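Local coordinates for protein 2-keto-3-deoxygluconate kinase (Thermotoga maritima, PDB 2AFB) that probably phosphorylates 2-keto-3-deoxygluconate, as a sugar kinase of the pfkB family within the ribokinase clan, at residues I282-S293 / S319-V330. Sequence-based numbering, arbitrary orientation.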
# COMPACT_ATOMS: atom_id res chain seq x y z
N ILE A 282 -2.78 -28.37 -4.26
CA ILE A 282 -3.06 -27.03 -3.77
C ILE A 282 -2.05 -26.07 -4.36
O ILE A 282 -0.84 -26.33 -4.26
CB ILE A 282 -2.92 -26.98 -2.21
CG1 ILE A 282 -3.80 -28.07 -1.59
CG2 ILE A 282 -3.22 -25.58 -1.67
CD1 ILE A 282 -3.68 -28.16 -0.08
N HIS A 283 -2.52 -25.00 -5.00
CA HIS A 283 -1.69 -23.81 -5.24
C HIS A 283 -1.81 -22.97 -3.99
O HIS A 283 -2.88 -22.41 -3.68
CB HIS A 283 -2.13 -22.99 -6.45
CG HIS A 283 -1.72 -23.54 -7.77
ND1 HIS A 283 -2.18 -24.76 -8.25
CD2 HIS A 283 -0.93 -23.02 -8.74
CE1 HIS A 283 -1.68 -24.96 -9.46
NE2 HIS A 283 -0.93 -23.91 -9.79
N ILE A 284 -0.69 -22.84 -3.30
CA ILE A 284 -0.62 -22.29 -1.97
C ILE A 284 -0.58 -20.75 -1.94
O ILE A 284 0.15 -20.14 -2.70
CB ILE A 284 0.67 -22.89 -1.30
CG1 ILE A 284 0.53 -24.42 -1.20
CG2 ILE A 284 0.92 -22.28 0.01
CD1 ILE A 284 1.82 -25.12 -0.85
N VAL A 285 -1.40 -20.13 -1.09
CA VAL A 285 -1.31 -18.70 -0.75
C VAL A 285 -0.42 -18.53 0.54
O VAL A 285 0.52 -17.71 0.59
CB VAL A 285 -2.67 -18.13 -0.44
CG1 VAL A 285 -2.57 -16.74 0.16
CG2 VAL A 285 -3.54 -18.16 -1.68
N ASP A 286 -0.73 -19.32 1.57
CA ASP A 286 -0.01 -19.28 2.84
C ASP A 286 -0.19 -20.61 3.56
O ASP A 286 -1.22 -20.82 4.19
CB ASP A 286 -0.52 -18.14 3.73
CG ASP A 286 0.47 -17.75 4.87
OD1 ASP A 286 1.32 -18.61 5.33
OD2 ASP A 286 0.37 -16.55 5.30
N ARG A 287 0.82 -21.48 3.50
CA ARG A 287 0.72 -22.80 4.16
C ARG A 287 0.85 -22.76 5.68
O ARG A 287 0.54 -23.75 6.36
CB ARG A 287 1.75 -23.77 3.60
CG ARG A 287 3.04 -23.85 4.40
CD ARG A 287 4.04 -24.81 3.75
NE ARG A 287 4.30 -26.08 4.46
CZ ARG A 287 5.42 -26.82 4.29
NH1 ARG A 287 6.37 -26.43 3.45
NH2 ARG A 287 5.60 -27.96 4.95
N VAL A 288 1.33 -21.65 6.22
CA VAL A 288 1.46 -21.52 7.68
C VAL A 288 0.09 -21.78 8.35
O VAL A 288 -0.94 -21.24 7.92
CB VAL A 288 2.05 -20.16 8.14
CG1 VAL A 288 2.14 -20.10 9.67
CG2 VAL A 288 3.45 -19.99 7.54
N GLY A 289 0.09 -22.59 9.40
CA GLY A 289 -1.16 -22.92 10.14
C GLY A 289 -1.93 -24.12 9.62
O GLY A 289 -2.93 -24.53 10.23
N ALA A 290 -1.48 -24.72 8.52
CA ALA A 290 -2.31 -25.76 7.86
C ALA A 290 -2.42 -27.01 8.75
O ALA A 290 -3.52 -27.54 9.01
CB ALA A 290 -1.73 -26.10 6.50
N GLY A 291 -1.28 -27.43 9.27
CA GLY A 291 -1.25 -28.50 10.29
C GLY A 291 -2.08 -28.17 11.51
O GLY A 291 -2.68 -29.07 12.11
N ASP A 292 -2.11 -26.89 11.91
CA ASP A 292 -2.87 -26.53 13.11
C ASP A 292 -4.35 -26.57 12.85
O ASP A 292 -5.09 -26.90 13.73
CB ASP A 292 -2.45 -25.18 13.70
CG ASP A 292 -0.91 -25.07 13.82
OD1 ASP A 292 -0.30 -26.02 14.36
OD2 ASP A 292 -0.35 -24.06 13.35
N SER A 293 -4.78 -26.21 11.65
CA SER A 293 -6.15 -26.31 11.28
C SER A 293 -6.58 -27.79 11.17
O SER A 293 -7.71 -28.12 11.50
CB SER A 293 -6.44 -25.51 10.01
OG SER A 293 -5.81 -26.10 8.90
N SER A 319 -7.97 -28.06 6.45
CA SER A 319 -6.57 -27.80 6.43
C SER A 319 -6.08 -27.53 5.00
O SER A 319 -5.23 -26.70 4.82
CB SER A 319 -5.78 -28.92 7.14
OG SER A 319 -5.97 -30.18 6.53
N CYS A 320 -6.68 -28.17 4.00
CA CYS A 320 -6.51 -27.73 2.61
C CYS A 320 -6.87 -26.25 2.42
O CYS A 320 -6.11 -25.47 1.85
CB CYS A 320 -7.37 -28.59 1.67
SG CYS A 320 -7.42 -28.01 -0.07
N LEU A 321 -8.04 -25.87 2.88
CA LEU A 321 -8.52 -24.49 2.76
C LEU A 321 -7.62 -23.49 3.48
O LEU A 321 -7.37 -22.40 2.97
CB LEU A 321 -9.96 -24.35 3.22
CG LEU A 321 -11.03 -24.98 2.29
CD1 LEU A 321 -12.36 -25.14 3.00
CD2 LEU A 321 -11.25 -24.16 1.03
N LYS A 322 -7.08 -23.85 4.64
CA LYS A 322 -6.16 -22.94 5.31
C LYS A 322 -5.03 -22.52 4.35
O LYS A 322 -4.62 -21.38 4.35
CB LYS A 322 -5.56 -23.58 6.60
CG LYS A 322 -4.51 -22.73 7.34
CD LYS A 322 -4.94 -21.28 7.59
CE LYS A 322 -3.78 -20.28 7.71
NZ LYS A 322 -2.93 -19.98 6.49
N HIS A 323 -4.56 -23.43 3.49
CA HIS A 323 -3.44 -23.14 2.59
C HIS A 323 -3.77 -21.93 1.69
O HIS A 323 -2.85 -21.35 1.08
CB HIS A 323 -3.13 -24.30 1.67
CG HIS A 323 -2.40 -25.45 2.30
ND1 HIS A 323 -3.03 -26.42 3.07
CD2 HIS A 323 -1.11 -25.85 2.19
CE1 HIS A 323 -2.16 -27.35 3.41
NE2 HIS A 323 -0.98 -27.01 2.91
N THR A 324 -5.06 -21.56 1.61
CA THR A 324 -5.57 -20.50 0.69
C THR A 324 -5.76 -19.15 1.35
O THR A 324 -6.11 -18.15 0.67
CB THR A 324 -6.95 -20.89 0.03
OG1 THR A 324 -7.98 -20.89 1.03
CG2 THR A 324 -6.88 -22.29 -0.58
N ILE A 325 -5.57 -19.13 2.66
CA ILE A 325 -5.90 -17.97 3.53
C ILE A 325 -4.61 -17.36 4.13
O ILE A 325 -3.92 -18.06 4.87
CB ILE A 325 -6.86 -18.43 4.63
CG1 ILE A 325 -8.17 -18.91 4.02
CG2 ILE A 325 -7.25 -17.35 5.63
CD1 ILE A 325 -9.00 -19.63 5.03
N PRO A 326 -4.31 -16.07 3.78
CA PRO A 326 -3.18 -15.32 4.34
C PRO A 326 -3.24 -15.27 5.87
O PRO A 326 -4.31 -15.19 6.44
CB PRO A 326 -3.36 -13.91 3.76
CG PRO A 326 -4.15 -14.10 2.49
CD PRO A 326 -5.07 -15.25 2.80
N GLY A 327 -2.08 -15.47 6.50
CA GLY A 327 -1.98 -15.48 7.95
C GLY A 327 -1.90 -16.86 8.54
O GLY A 327 -1.71 -17.84 7.83
N ASP A 328 -2.02 -16.92 9.87
CA ASP A 328 -1.82 -18.16 10.62
C ASP A 328 -3.18 -18.81 11.00
O ASP A 328 -3.26 -20.01 11.24
CB ASP A 328 -0.99 -17.90 11.91
CG ASP A 328 0.48 -17.53 11.66
OD1 ASP A 328 0.82 -17.14 10.55
OD2 ASP A 328 1.31 -17.61 12.61
N PHE A 329 -4.22 -18.00 11.10
CA PHE A 329 -5.52 -18.47 11.57
C PHE A 329 -6.41 -18.74 10.35
O PHE A 329 -6.33 -18.04 9.34
CB PHE A 329 -6.16 -17.33 12.39
CG PHE A 329 -5.57 -17.08 13.76
CD1 PHE A 329 -4.44 -17.75 14.25
CD2 PHE A 329 -6.14 -16.09 14.57
CE1 PHE A 329 -3.93 -17.47 15.51
CE2 PHE A 329 -5.63 -15.83 15.85
CZ PHE A 329 -4.55 -16.54 16.32
N VAL A 330 -7.29 -19.72 10.44
CA VAL A 330 -8.34 -19.90 9.43
C VAL A 330 -9.38 -18.80 9.59
O VAL A 330 -9.62 -18.28 10.69
CB VAL A 330 -9.10 -21.27 9.54
CG1 VAL A 330 -8.16 -22.43 9.39
CG2 VAL A 330 -9.91 -21.38 10.86
O HOH W 1 -4.48 -22.35 11.25
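The imidazole of H323 lies between two methyl groups of 282-293: A290 CB rests over one face, 3.7 Å from the ring centroid, and I282 CD1 over the opposite face at 3.8 Å, both as CH-pi contacts. With CG anti to the carbonyl carbon (chi1 -76°), the ring turns back along helix 308-322, and its ND1 donates to S319 O at 2.8 Å. A hydrogen bond with R254 occupies NE2, so both ring nitrogens are engaged, which restrains rotation of the ring between the two methyls. I282, whose CD1 also reaches C320 SG, thereby joins strand 273-283, outermost of the sheet within this chain, to helix 308-322. H323 O takes two backbone donors: V285 N at 2.9 Å and, from above the carbonyl plane, D286 N at 3.0 Å. D286 in turn reaches G327 N with OD2 (2.9 Å, met from above the carboxylate plane), while OD1 closes an Asx turn with V288 N; R24 forms a salt bridge to OD2. Bent at chi2 and chi4, the K322 chain brings NZ to V288 O (2.8 Å), I325 O and G327 O, with a weak bond to D286 O. The buried ammonium is thus met by carbonyls from both segments, which probably stabilises its positive charge and ties the residues leading into GAGD (289-292), a pfkB signature opening helix 290-304, to loop 323-327.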